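D-alanyl-lipoteichoic acid synthetase (Streptococcus pneumoniae, PDB 3BMA) probably takes part in lipoteichoic acid biosynthesis at the cell membrane, as a DltD-family protein thought to serve its D-alanylation. Local coordinates at residues S50-F55 and P73-Q78; N85-M90 and L278-T283; V102-S107 and P292-P297; M242-Y247 and P298-W303. The protein carries 1 engineered substitution. One frame throughout, in Å; residues are numbered along the deposited sequence.

Interaction 1: S50-F55 and P73-Q78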
loop_
_atom_site.group_PDB
_atom_site.type_symbol
_atom_site.label_atom_id
_atom_site.label_comp_id
_atom_site.label_asym_id
_atom_site.label_seq_id
_atom_site.Cartn_x
_atom_site.Cartn_y
_atom_site.Cartn_z
ATOM N N SER C 50 13.637 -37.976 -13.462
ATOM C CA SER C 50 13.605 -38.390 -14.867
ATOM C C SER C 50 12.899 -39.734 -15.048
ATOM O O SER C 50 12.934 -40.307 -16.140
ATOM C CB SER C 50 15.025 -38.496 -15.430
ATOM O OG SER C 50 15.927 -37.632 -14.769
ATOM N N GLU C 51 12.256 -40.210 -13.978
ATOM C CA GLU C 51 11.609 -41.523 -13.955
ATOM C C GLU C 51 10.490 -41.668 -14.978
ATOM O O GLU C 51 10.333 -42.728 -15.577
ATOM C CB GLU C 51 11.075 -41.840 -12.554
ATOM C CG GLU C 51 12.053 -42.589 -11.649
ATOM C CD GLU C 51 13.119 -41.698 -11.021
ATOM O OE1 GLU C 51 14.147 -42.246 -10.565
ATOM O OE2 GLU C 51 12.935 -40.459 -10.974
ATOM N N TRP C 52 9.719 -40.600 -15.183
ATOM C CA TRP C 52 8.566 -40.646 -16.090
ATOM C C TRP C 52 8.902 -40.271 -17.528
ATOM O O TRP C 52 8.024 -40.288 -18.389
ATOM C CB TRP C 52 7.431 -39.737 -15.591
ATOM C CG TRP C 52 7.340 -39.574 -14.102
ATOM C CD1 TRP C 52 7.550 -38.426 -13.394
ATOM C CD2 TRP C 52 7.014 -40.586 -13.139
ATOM N NE1 TRP C 52 7.376 -38.657 -12.049
ATOM C CE2 TRP C 52 7.053 -39.975 -11.864
ATOM C CE3 TRP C 52 6.702 -41.951 -13.228
ATOM C CZ2 TRP C 52 6.784 -40.682 -10.686
ATOM C CZ3 TRP C 52 6.437 -42.653 -12.057
ATOM C CH2 TRP C 52 6.478 -42.014 -10.802
ATOM N N LEU C 53 10.165 -39.932 -17.782
ATOM C CA LEU C 53 10.590 -39.423 -19.089
ATOM C C LEU C 53 10.608 -40.453 -20.219
ATOM O O LEU C 53 10.183 -40.149 -21.337
ATOM C CB LEU C 53 11.951 -38.731 -18.988
ATOM C CG LEU C 53 11.927 -37.231 -18.694
ATOM C CD1 LEU C 53 13.323 -36.748 -18.362
ATOM C CD2 LEU C 53 11.356 -36.457 -19.879
ATOM N N ARG C 54 11.110 -41.654 -19.934
ATOM C CA ARG C 54 11.153 -42.720 -20.933
ATOM C C ARG C 54 9.944 -43.644 -20.825
ATOM O O ARG C 54 9.691 -44.243 -19.773
ATOM C CB ARG C 54 12.465 -43.514 -20.856
ATOM C CG ARG C 54 13.690 -42.803 -21.444
ATOM C CD ARG C 54 13.760 -42.885 -22.977
ATOM N NE ARG C 54 13.171 -41.714 -23.631
ATOM C CZ ARG C 54 12.029 -41.714 -24.317
ATOM N NH1 ARG C 54 11.592 -40.586 -24.863
ATOM N NH2 ARG C 54 11.322 -42.829 -24.464
ATOM N N PHE C 55 9.206 -43.745 -21.927
ATOM C CA PHE C 55 7.959 -44.492 -21.983
ATOM C C PHE C 55 8.140 -45.846 -22.654
ATOM O O PHE C 55 8.940 -45.990 -23.584
ATOM C CB PHE C 55 6.913 -43.692 -22.766
ATOM C CG PHE C 55 6.394 -42.470 -22.047
ATOM C CD1 PHE C 55 7.174 -41.319 -21.930
ATOM C CD2 PHE C 55 5.104 -42.457 -21.522
ATOM C CE1 PHE C 55 6.686 -40.186 -21.290
ATOM C CE2 PHE C 55 4.608 -41.324 -20.877
ATOM C CZ PHE C 55 5.403 -40.189 -20.757
ATOM N N PRO C 73 -2.317 -40.708 -14.253
ATOM C CA PRO C 73 -1.161 -40.040 -13.651
ATOM C C PRO C 73 -0.925 -38.651 -14.244
ATOM O O PRO C 73 -1.052 -38.473 -15.456
ATOM C CB PRO C 73 0.014 -40.965 -14.009
ATOM C CG PRO C 73 -0.605 -42.243 -14.499
ATOM C CD PRO C 73 -1.914 -41.848 -15.095
ATOM N N TYR C 74 -0.632 -37.674 -13.386
ATOM C CA TYR C 74 -0.061 -36.404 -13.829
ATOM C C TYR C 74 1.415 -36.434 -13.466
ATOM O O TYR C 74 1.777 -36.308 -12.299
ATOM C CB TYR C 74 -0.749 -35.185 -13.192
ATOM C CG TYR C 74 -0.452 -33.892 -13.940
ATOM C CD1 TYR C 74 -1.376 -33.354 -14.832
ATOM C CD2 TYR C 74 0.766 -33.223 -13.776
ATOM C CE1 TYR C 74 -1.099 -32.183 -15.535
ATOM C CE2 TYR C 74 1.053 -32.053 -14.477
ATOM C CZ TYR C 74 0.115 -31.538 -15.353
ATOM O OH TYR C 74 0.394 -30.377 -16.041
ATOM N N LEU C 75 2.257 -36.598 -14.478
ATOM C CA LEU C 75 3.683 -36.807 -14.262
ATOM C C LEU C 75 4.393 -35.497 -13.939
ATOM O O LEU C 75 4.509 -34.607 -14.784
ATOM C CB LEU C 75 4.313 -37.513 -15.467
ATOM C CG LEU C 75 3.577 -38.755 -15.998
ATOM C CD1 LEU C 75 4.090 -39.131 -17.379
ATOM C CD2 LEU C 75 3.659 -39.937 -15.037
ATOM N N LEU C 76 4.849 -35.392 -12.695
ATOM C CA LEU C 76 5.480 -34.184 -12.193
ATOM C C LEU C 76 6.955 -34.405 -11.897
ATOM O O LEU C 76 7.328 -34.819 -10.797
ATOM C CB LEU C 76 4.757 -33.689 -10.940
ATOM C CG LEU C 76 3.349 -33.132 -11.140
ATOM C CD1 LEU C 76 2.546 -33.254 -9.862
ATOM C CD2 LEU C 76 3.397 -31.687 -11.619
ATOM N N GLY C 77 7.796 -34.120 -12.885
ATOM C CA GLY C 77 9.233 -34.208 -12.698
ATOM C C GLY C 77 10.057 -34.062 -13.957
ATOM O O GLY C 77 9.587 -34.337 -15.062
ATOM N N GLN C 78 11.296 -33.619 -13.769
ATOM C CA GLN C 78 12.291 -33.535 -14.831
ATOM C C GLN C 78 13.664 -33.894 -14.260
ATOM O O GLN C 78 13.799 -34.097 -13.053
ATOM C CB GLN C 78 12.317 -32.123 -15.424
ATOM C CG GLN C 78 11.239 -31.807 -16.448
ATOM C CD GLN C 78 11.459 -32.539 -17.750
ATOM O OE1 GLN C 78 12.245 -32.111 -18.593
ATOM N NE2 GLN C 78 10.766 -33.656 -17.921
HETATM O O HOH W 1 10.148 -37.598 -15.692
#
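Trp52 (chi1 -31°) and Leu75 (chi1 -48°) both carry CG beside the backbone N, and this brings Leu75 obliquely against the indole. Leu75 CD2 reaches over the rim of one indole face, 3.8 Å from Trp52 CG, while CB of Glu51 covers the opposite face. The other branch of Leu75 reaches further along the loop, CD1 stopping 3.8 Å from Phe55 CZ. At the edge of the indole, near its plane, sits Leu76 O, which accepts a hydrogen bond from Gln86. Nearer Ser50, Gln78 bends back at chi2 (-71°), and its NE2 rests 3.5 Å from Leu53 CD2. The loop 50-55 follows strand 43-47, as in the SGNH clan, where the first conserved block follows the first strand; Ser50 OG is hydrogen-bonded to a glycerol, probably from the crystallisation liquor. The grip on edge strand 72-76 is thus mainly apolar: Gln78 NE2 finds its acceptor within its own segment, Gly77 O at 3.2 Å, and a water between Trp52 N and Gly77 O adds only weak bonds.

Interaction 2: N85-M90 and L278-T283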
loop_
_atom_site.group_PDB
_atom_site.type_symbol
_atom_site.label_atom_id
_atom_site.label_comp_id
_atom_site.label_asym_id
_atom_site.label_seq_id
_atom_site.Cartn_x
_atom_site.Cartn_y
_atom_site.Cartn_z
ATOM N N ASN C 85 12.907 -28.905 -5.003
ATOM C CA ASN C 85 12.075 -28.555 -6.157
ATOM C C ASN C 85 10.613 -28.956 -5.986
ATOM O O ASN C 85 9.712 -28.146 -6.230
ATOM C CB ASN C 85 12.624 -29.172 -7.447
ATOM C CG ASN C 85 13.532 -28.229 -8.212
ATOM O OD1 ASN C 85 13.229 -27.044 -8.378
ATOM N ND2 ASN C 85 14.647 -28.753 -8.695
ATOM N N GLN C 86 10.386 -30.195 -5.552
ATOM C CA GLN C 86 9.032 -30.723 -5.384
ATOM C C GLN C 86 8.261 -29.933 -4.339
ATOM O O GLN C 86 7.115 -29.558 -4.574
ATOM C CB GLN C 86 9.038 -32.223 -5.036
ATOM C CG GLN C 86 9.600 -33.165 -6.124
ATOM C CD GLN C 86 8.778 -33.220 -7.408
ATOM O OE1 GLN C 86 7.692 -32.651 -7.504
ATOM N NE2 GLN C 86 9.308 -33.914 -8.408
ATOM N N TYR C 87 8.907 -29.660 -3.206
ATOM C CA TYR C 87 8.321 -28.848 -2.142
ATOM C C TYR C 87 7.800 -27.510 -2.647
ATOM O O TYR C 87 6.668 -27.129 -2.343
ATOM C CB TYR C 87 9.319 -28.616 -1.005
ATOM C CG TYR C 87 8.741 -27.807 0.133
ATOM C CD1 TYR C 87 7.792 -28.363 0.990
ATOM C CD2 TYR C 87 9.130 -26.485 0.348
ATOM C CE1 TYR C 87 7.255 -27.634 2.035
ATOM C CE2 TYR C 87 8.586 -25.740 1.389
ATOM C CZ TYR C 87 7.651 -26.325 2.228
ATOM O OH TYR C 87 7.109 -25.607 3.269
ATOM N N PHE C 88 8.622 -26.811 -3.426
ATOM C CA PHE C 88 8.252 -25.499 -3.950
ATOM C C PHE C 88 7.154 -25.581 -5.005
ATOM O O PHE C 88 6.276 -24.720 -5.058
ATOM C CB PHE C 88 9.484 -24.750 -4.468
ATOM C CG PHE C 88 10.383 -24.251 -3.371
ATOM C CD1 PHE C 88 9.889 -23.407 -2.383
ATOM C CD2 PHE C 88 11.721 -24.618 -3.324
ATOM C CE1 PHE C 88 10.708 -22.957 -1.360
ATOM C CE2 PHE C 88 12.546 -24.164 -2.310
ATOM C CZ PHE C 88 12.038 -23.333 -1.328
ATOM N N GLY C 89 7.196 -26.627 -5.825
ATOM C CA GLY C 89 6.134 -26.901 -6.796
ATOM C C GLY C 89 4.787 -27.170 -6.146
ATOM O O GLY C 89 3.751 -26.799 -6.702
ATOM N N MET C 90 4.805 -27.814 -4.973
ATOM C CA MET C 90 3.590 -28.135 -4.203
ATOM C C MET C 90 2.863 -26.881 -3.723
ATOM O O MET C 90 1.638 -26.865 -3.684
ATOM C CB MET C 90 3.907 -29.029 -2.995
ATOM C CG MET C 90 4.215 -30.493 -3.315
ATOM S SD MET C 90 4.688 -31.474 -1.861
ATOM C CE MET C 90 5.738 -32.680 -2.648
ATOM N N LEU C 278 13.972 -33.781 2.138
ATOM C CA LEU C 278 12.871 -34.758 2.173
ATOM C C LEU C 278 11.888 -34.446 3.296
ATOM O O LEU C 278 10.682 -34.596 3.127
ATOM C CB LEU C 278 13.410 -36.191 2.309
ATOM C CG LEU C 278 12.437 -37.365 2.505
ATOM C CD1 LEU C 278 11.593 -37.620 1.255
ATOM C CD2 LEU C 278 13.196 -38.617 2.912
ATOM N N GLN C 279 12.413 -33.973 4.424
ATOM C CA GLN C 279 11.597 -33.567 5.562
ATOM C C GLN C 279 10.646 -32.393 5.267
ATOM O O GLN C 279 9.623 -32.249 5.929
ATOM C CB GLN C 279 12.497 -33.269 6.769
ATOM C CG GLN C 279 11.780 -33.183 8.118
ATOM C CD GLN C 279 10.930 -34.403 8.443
ATOM O OE1 GLN C 279 11.241 -35.529 8.046
ATOM N NE2 GLN C 279 9.848 -34.180 9.180
ATOM N N LEU C 280 10.977 -31.568 4.275
ATOM C CA LEU C 280 10.080 -30.502 3.823
ATOM C C LEU C 280 8.837 -31.078 3.167
ATOM O O LEU C 280 7.719 -30.670 3.476
ATOM C CB LEU C 280 10.789 -29.569 2.843
ATOM C CG LEU C 280 11.841 -28.632 3.434
ATOM C CD1 LEU C 280 12.599 -27.955 2.328
ATOM C CD2 LEU C 280 11.184 -27.602 4.326
ATOM N N VAL C 281 9.056 -32.021 2.257
ATOM C CA VAL C 281 7.990 -32.725 1.558
ATOM C C VAL C 281 7.057 -33.455 2.539
ATOM O O VAL C 281 5.839 -33.271 2.487
ATOM C CB VAL C 281 8.591 -33.693 0.506
ATOM C CG1 VAL C 281 7.587 -34.742 0.052
ATOM C CG2 VAL C 281 9.128 -32.913 -0.686
ATOM N N LEU C 282 7.639 -34.244 3.448
ATOM C CA LEU C 282 6.881 -35.040 4.421
ATOM C C LEU C 282 6.019 -34.179 5.333
ATOM O O LEU C 282 4.889 -34.558 5.651
ATOM C CB LEU C 282 7.815 -35.924 5.261
ATOM C CG LEU C 282 8.703 -36.923 4.505
ATOM C CD1 LEU C 282 9.586 -37.705 5.457
ATOM C CD2 LEU C 282 7.884 -37.867 3.634
ATOM N N THR C 283 6.558 -33.024 5.733
ATOM C CA THR C 283 5.824 -32.024 6.517
ATOM C C THR C 283 4.621 -31.492 5.746
ATOM O O THR C 283 3.531 -31.359 6.308
ATOM C CB THR C 283 6.733 -30.846 6.934
ATOM O OG1 THR C 283 7.900 -31.356 7.586
ATOM C CG2 THR C 283 6.013 -29.904 7.883
#
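Tyr87 and Leu280 make the centre of a helix-helix contact on one side of the parallel sheet of an SGNH-type alpha/beta fold. Helices 83-90 and 274-287 run in roughly the same direction here, their local axes 8.9 Å apart and crossing at 30°, and both touch Tyr104 of the sheet beneath them. The contact is apolar and buried. With CG of Tyr87 anti to its own nitrogen (chi1 -179°), the ring reaches across to the other helix and lays one face against Leu280 CB, a CH-pi contact in which that CB lies 4.0 Å from the centroid of the Tyr87 ring. Leu280 approaches at about a right angle to the tyrosine, and helix 141-153 adds Ala146, which touches both side chains. One turn on from Tyr87, the extended Met90 chain takes its terminal methyl to the valine, where Met90 CE meets Val281 CG1 at 3.9 Å and CG2 equally closely. The tyrosine ring also comes up against the backbone of the partner helix: Tyr87 CE1 lies 3.4 Å from Leu280 O.

Interaction 3: V102-S107 and P292-P297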
loop_
_atom_site.group_PDB
_atom_site.type_symbol
_atom_site.label_atom_id
_atom_site.label_comp_id
_atom_site.label_asym_id
_atom_site.label_seq_id
_atom_site.Cartn_x
_atom_site.Cartn_y
_atom_site.Cartn_z
ATOM N N VAL C 102 -0.993 -39.477 -3.562
ATOM C CA VAL C 102 0.095 -39.181 -4.508
ATOM C C VAL C 102 1.096 -40.349 -4.635
ATOM O O VAL C 102 1.103 -41.269 -3.810
ATOM C CB VAL C 102 0.867 -37.860 -4.159
ATOM C CG1 VAL C 102 -0.081 -36.675 -3.926
ATOM C CG2 VAL C 102 1.783 -38.048 -2.969
ATOM N N VAL C 103 1.918 -40.302 -5.686
ATOM C CA VAL C 103 3.069 -41.195 -5.848
ATOM C C VAL C 103 4.334 -40.348 -5.737
ATOM O O VAL C 103 4.475 -39.344 -6.433
ATOM C CB VAL C 103 3.048 -41.929 -7.219
ATOM C CG1 VAL C 103 4.342 -42.710 -7.446
ATOM C CG2 VAL C 103 1.857 -42.851 -7.311
ATOM N N TYR C 104 5.243 -40.742 -4.852
ATOM C CA TYR C 104 6.487 -40.010 -4.660
ATOM C C TYR C 104 7.690 -40.945 -4.760
ATOM O O TYR C 104 7.923 -41.757 -3.872
ATOM C CB TYR C 104 6.470 -39.281 -3.311
ATOM C CG TYR C 104 7.513 -38.198 -3.185
ATOM C CD1 TYR C 104 7.246 -36.901 -3.621
ATOM C CD2 TYR C 104 8.762 -38.462 -2.630
ATOM C CE1 TYR C 104 8.197 -35.900 -3.520
ATOM C CE2 TYR C 104 9.722 -37.467 -2.524
ATOM C CZ TYR C 104 9.428 -36.188 -2.967
ATOM O OH TYR C 104 10.371 -35.200 -2.871
ATOM N N VAL C 105 8.442 -40.827 -5.851
ATOM C CA VAL C 105 9.693 -41.566 -6.027
ATOM C C VAL C 105 10.771 -40.990 -5.107
ATOM O O VAL C 105 10.911 -39.774 -5.010
ATOM C CB VAL C 105 10.150 -41.517 -7.502
ATOM C CG1 VAL C 105 11.579 -42.032 -7.672
ATOM C CG2 VAL C 105 9.193 -42.313 -8.365
ATOM N N ILE C 106 11.488 -41.858 -4.390
ATOM C CA ILE C 106 12.655 -41.444 -3.608
ATOM C C ILE C 106 13.855 -42.263 -4.054
ATOM O O ILE C 106 14.037 -43.408 -3.622
ATOM C CB ILE C 106 12.477 -41.650 -2.084
ATOM C CG1 ILE C 106 11.179 -41.035 -1.567
ATOM C CG2 ILE C 106 13.649 -41.048 -1.326
ATOM C CD1 ILE C 106 10.957 -41.299 -0.091
ATOM N N SER C 107 14.674 -41.684 -4.925
ATOM C CA SER C 107 15.861 -42.374 -5.411
ATOM C C SER C 107 17.027 -42.132 -4.459
ATOM O O SER C 107 17.339 -40.981 -4.148
ATOM C CB SER C 107 16.207 -41.930 -6.828
ATOM O OG SER C 107 17.318 -42.650 -7.319
ATOM N N PRO C 292 0.592 -40.678 0.551
ATOM C CA PRO C 292 1.566 -41.003 -0.474
ATOM C C PRO C 292 1.977 -42.469 -0.482
ATOM O O PRO C 292 2.030 -43.112 0.573
ATOM C CB PRO C 292 2.768 -40.143 -0.080
ATOM C CG PRO C 292 2.653 -39.988 1.391
ATOM C CD PRO C 292 1.241 -40.212 1.791
ATOM N N ILE C 293 2.250 -42.995 -1.673
ATOM C CA ILE C 293 3.016 -44.231 -1.784
ATOM C C ILE C 293 4.417 -43.892 -2.293
ATOM O O ILE C 293 4.572 -43.263 -3.337
ATOM C CB ILE C 293 2.302 -45.335 -2.628
ATOM C CG1 ILE C 293 3.111 -46.641 -2.599
ATOM C CG2 ILE C 293 2.003 -44.869 -4.058
ATOM C CD1 ILE C 293 2.289 -47.896 -2.877
ATOM N N PHE C 294 5.428 -44.277 -1.522
ATOM C CA PHE C 294 6.822 -44.022 -1.884
ATOM C C PHE C 294 7.440 -45.171 -2.675
ATOM O O PHE C 294 7.189 -46.346 -2.393
ATOM C CB PHE C 294 7.656 -43.706 -0.643
ATOM C CG PHE C 294 7.165 -42.507 0.118
ATOM C CD1 PHE C 294 7.467 -41.217 -0.318
ATOM C CD2 PHE C 294 6.374 -42.662 1.251
ATOM C CE1 PHE C 294 7.014 -40.104 0.371
ATOM C CE2 PHE C 294 5.909 -41.551 1.949
ATOM C CZ PHE C 294 6.231 -40.272 1.509
ATOM N N ILE C 295 8.241 -44.817 -3.674
ATOM C CA ILE C 295 8.906 -45.799 -4.523
ATOM C C ILE C 295 10.410 -45.679 -4.322
ATOM O O ILE C 295 10.980 -44.598 -4.478
ATOM C CB ILE C 295 8.569 -45.587 -6.023
ATOM C CG1 ILE C 295 7.075 -45.282 -6.239
ATOM C CG2 ILE C 295 9.081 -46.753 -6.880
ATOM C CD1 ILE C 295 6.100 -46.400 -5.874
ATOM N N ILE C 296 11.047 -46.786 -3.953
ATOM C CA ILE C 296 12.496 -46.807 -3.795
ATOM C C ILE C 296 13.099 -47.715 -4.868
ATOM O O ILE C 296 13.047 -48.934 -4.736
ATOM C CB ILE C 296 12.927 -47.245 -2.374
ATOM C CG1 ILE C 296 12.187 -46.428 -1.309
ATOM C CG2 ILE C 296 14.437 -47.092 -2.205
ATOM C CD1 ILE C 296 12.581 -46.752 0.124
ATOM N N PRO C 297 13.653 -47.118 -5.943
ATOM C CA PRO C 297 14.225 -47.852 -7.075
ATOM C C PRO C 297 15.578 -48.491 -6.755
ATOM O O PRO C 297 16.286 -48.020 -5.855
ATOM C CB PRO C 297 14.419 -46.761 -8.145
ATOM C CG PRO C 297 13.712 -45.552 -7.632
ATOM C CD PRO C 297 13.761 -45.666 -6.150
#
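Tyr104 bonds through its backbone to both Ile293 and Ile295, with Val102 and Ile106 supplying the outer two bonds of a four-bond ladder between strands 101-105 and 291-296. Ile293 N gives its hydrogen to Val102 O, and Ile293 O accepts from Tyr104 N at 3.0 Å; two residues on, Ile295 O receives Ile106 N at 2.8 Å with an N-H...O angle of 172°. The bond from Ile295 N to Tyr104 O, 3.1 Å, is less regular, its donor standing above the carbonyl plane. Phe294 CA also comes to 3.2 Å from Tyr104 O, a CA-H...O contact.

On the face of Tyr104, the tyrosine and phenylalanine rings meet obliquely, planes at 77°, with Tyr104 CD2 near the plane of the Phe294 ring. Ile106 CD1 presses on the same phenylalanine, 3.5 Å from Phe294 CD1. These two strands are neighbours in the five-stranded parallel sheet, order 2-1-3-4-5, of this SGNH-clan protein. On the other face Val103 and Ile293 lie side by side, Val103 CG2 to Ile293 CG2 at 3.8 Å, while Val103 CG1 meets Ile295 CG1.

Further out, helix 274-287 covers Tyr104 and Phe294 through Val281 and Leu282, and the tyrosine hydroxyl is hydrogen-bonded to Ser83. Helix 355-369 lies over Val103 and Ile295 through Val364.

Interaction 4: M242-Y247 and P298-W303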
loop_
_atom_site.group_PDB
_atom_site.type_symbol
_atom_site.label_atom_id
_atom_site.label_comp_id
_atom_site.label_asym_id
_atom_site.label_seq_id
_atom_site.Cartn_x
_atom_site.Cartn_y
_atom_site.Cartn_z
ATOM N N MET C 242 24.928 -55.976 -20.093
ATOM C CA MET C 242 24.601 -55.591 -18.715
ATOM C C MET C 242 23.160 -55.067 -18.580
ATOM O O MET C 242 22.776 -54.521 -17.542
ATOM C CB MET C 242 25.651 -54.633 -18.124
ATOM C CG MET C 242 25.757 -53.266 -18.780
ATOM S SD MET C 242 27.410 -52.545 -18.621
ATOM C CE MET C 242 27.715 -52.657 -16.864
ATOM N N GLY C 243 22.380 -55.244 -19.646
ATOM C CA GLY C 243 20.925 -55.082 -19.605
ATOM C C GLY C 243 20.348 -53.700 -19.846
ATOM O O GLY C 243 19.155 -53.485 -19.628
ATOM N N MET C 244 21.179 -52.766 -20.303
ATOM C CA MET C 244 20.741 -51.385 -20.520
ATOM C C MET C 244 20.187 -51.168 -21.920
ATOM O O MET C 244 20.472 -51.946 -22.830
ATOM C CB MET C 244 21.890 -50.415 -20.276
ATOM C CG MET C 244 22.394 -50.406 -18.859
ATOM S SD MET C 244 23.864 -49.394 -18.749
ATOM C CE MET C 244 24.545 -49.965 -17.207
ATOM N N GLU C 245 19.407 -50.098 -22.077
ATOM C CA GLU C 245 18.824 -49.712 -23.363
ATOM C C GLU C 245 19.914 -49.344 -24.370
ATOM O O GLU C 245 20.958 -48.813 -23.987
ATOM C CB GLU C 245 17.864 -48.533 -23.178
ATOM C CG GLU C 245 16.833 -48.381 -24.292
ATOM C CD GLU C 245 16.581 -46.933 -24.686
ATOM O OE1 GLU C 245 16.764 -46.025 -23.843
ATOM O OE2 GLU C 245 16.194 -46.706 -25.852
ATOM N N ASN C 246 19.660 -49.637 -25.647
ATOM C CA ASN C 246 20.605 -49.381 -26.739
ATOM C C ASN C 246 21.012 -47.917 -26.876
ATOM O O ASN C 246 22.193 -47.607 -27.052
ATOM C CB ASN C 246 20.031 -49.879 -28.071
ATOM C CG ASN C 246 19.968 -51.396 -28.158
ATOM O OD1 ASN C 246 20.633 -52.109 -27.402
ATOM N ND2 ASN C 246 19.166 -51.896 -29.091
ATOM N N TYR C 247 20.021 -47.033 -26.779
ATOM C CA TYR C 247 20.208 -45.595 -26.938
ATOM C C TYR C 247 21.018 -45.001 -25.784
ATOM O O TYR C 247 21.894 -44.164 -26.007
ATOM C CB TYR C 247 18.845 -44.910 -27.028
ATOM C CG TYR C 247 18.663 -44.013 -28.232
ATOM C CD1 TYR C 247 18.254 -44.540 -29.462
ATOM C CD2 TYR C 247 18.877 -42.639 -28.141
ATOM C CE1 TYR C 247 18.076 -43.719 -30.574
ATOM C CE2 TYR C 247 18.703 -41.807 -29.248
ATOM C CZ TYR C 247 18.301 -42.353 -30.460
ATOM O OH TYR C 247 18.127 -41.534 -31.556
ATOM N N PRO C 298 15.932 -49.575 -7.472
ATOM C CA PRO C 298 17.290 -50.083 -7.381
ATOM C C PRO C 298 18.232 -49.445 -8.406
ATOM O O PRO C 298 17.792 -48.714 -9.301
ATOM C CB PRO C 298 17.110 -51.561 -7.711
ATOM C CG PRO C 298 16.007 -51.575 -8.710
ATOM C CD PRO C 298 15.096 -50.418 -8.352
ATOM N N VAL C 299 19.523 -49.718 -8.255
ATOM C CA VAL C 299 20.500 -49.453 -9.302
ATOM C C VAL C 299 20.712 -50.792 -10.018
ATOM O O VAL C 299 20.557 -51.849 -9.405
ATOM C CB VAL C 299 21.816 -48.861 -8.712
ATOM C CG1 VAL C 299 22.928 -48.772 -9.751
ATOM C CG2 VAL C 299 21.560 -47.480 -8.135
ATOM N N ASN C 300 20.991 -50.738 -11.320
ATOM C CA ASN C 300 21.407 -51.901 -12.105
ATOM C C ASN C 300 22.573 -52.617 -11.406
ATOM O O ASN C 300 23.623 -52.011 -11.169
ATOM C CB ASN C 300 21.791 -51.438 -13.521
ATOM C CG ASN C 300 21.948 -52.584 -14.513
ATOM O OD1 ASN C 300 22.763 -53.486 -14.327
ATOM N ND2 ASN C 300 21.190 -52.523 -15.602
ATOM N N LYS C 301 22.364 -53.888 -11.054
ATOM C CA LYS C 301 23.344 -54.672 -10.281
ATOM C C LYS C 301 24.607 -54.985 -11.078
ATOM O O LYS C 301 25.714 -54.950 -10.528
ATOM C CB LYS C 301 22.710 -55.961 -9.740
ATOM C CG LYS C 301 23.605 -56.787 -8.806
ATOM C CD LYS C 301 22.846 -57.929 -8.138
ATOM C CE LYS C 301 22.475 -57.610 -6.688
ATOM N NZ LYS C 301 21.514 -56.476 -6.536
ATOM N N LYS C 302 24.431 -55.270 -12.370
ATOM C CA LYS C 302 25.563 -55.531 -13.259
ATOM C C LYS C 302 26.400 -54.275 -13.472
ATOM O O LYS C 302 27.615 -54.361 -13.680
ATOM C CB LYS C 302 25.102 -56.118 -14.596
ATOM C CG LYS C 302 24.794 -57.608 -14.532
ATOM C CD LYS C 302 24.661 -58.223 -15.917
ATOM C CE LYS C 302 24.329 -59.704 -15.825
ATOM N NZ LYS C 302 24.193 -60.332 -17.167
ATOM N N TRP C 303 25.748 -53.115 -13.400
ATOM C CA TRP C 303 26.426 -51.830 -13.458
ATOM C C TRP C 303 27.167 -51.546 -12.159
ATOM O O TRP C 303 28.316 -51.104 -12.184
ATOM C CB TRP C 303 25.433 -50.704 -13.752
ATOM C CG TRP C 303 25.927 -49.331 -13.378
ATOM C CD1 TRP C 303 25.482 -48.554 -12.348
ATOM C CD2 TRP C 303 26.976 -48.586 -14.019
ATOM N NE1 TRP C 303 26.175 -47.367 -12.311
ATOM C CE2 TRP C 303 27.100 -47.360 -13.323
ATOM C CE3 TRP C 303 27.821 -48.833 -15.112
ATOM C CZ2 TRP C 303 28.036 -46.381 -13.685
ATOM C CZ3 TRP C 303 28.749 -47.860 -15.472
ATOM C CH2 TRP C 303 28.849 -46.649 -14.758
#
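Asn300 OD1 takes the N-H of Trp303 at 3.1 Å, with the donor tilted from the carbonyl plane, while the other end of the same amide turns to the facing loop at Met242. There Asn300 ND2 gives a bond to Met242 O at 3.2 Å; the donor lies in the plane of that carbonyl, though the N-H...O angle is only 144°. With two partners, the amide is held in its rotation. Around it the methionines pack on helix 301-307. The Met244 chain is extended, CG beside the backbone N (chi1 -64°), and it brings Met244 CE to 3.6 Å from Trp303 CB. Met242 bends at chi3 (-52°) instead, and its CE sits 3.7 Å from Trp303 CA and at the edge of the indole. On the more exposed side Lys302 CB meets Met242 CB at 3.9 Å. Ile253 touches both Met244 and Trp303 from helix 246-253. Asn300 is thus a classic asparagine N-cap, here also tying the first turn of its helix to a loop.

Interaction 3 lies at the middle of the set, in the sheet. The centres of interactions 1 and 3 are about 12 Å apart, and those of interactions 2 and 3 about 13 Å. Trp52 packs on the sheet face of Val103 and Val105, whereas helices 83-90 and 274-287 pack on the face of Tyr104. Interactions 1 and 2, whose centres are about 17 Å apart, touch through Leu76 O and Gln86 NE2. Interaction 4 is more peripheral, about 21 Å from interaction 3 between centres, though segment 292-297 runs straight into 298-303. Along the chain interaction 1 closes first, and interactions 2, 3 and 4 then cross one another. Distant parts of the sequence are thereby gathered into one alpha/beta core around the sheet.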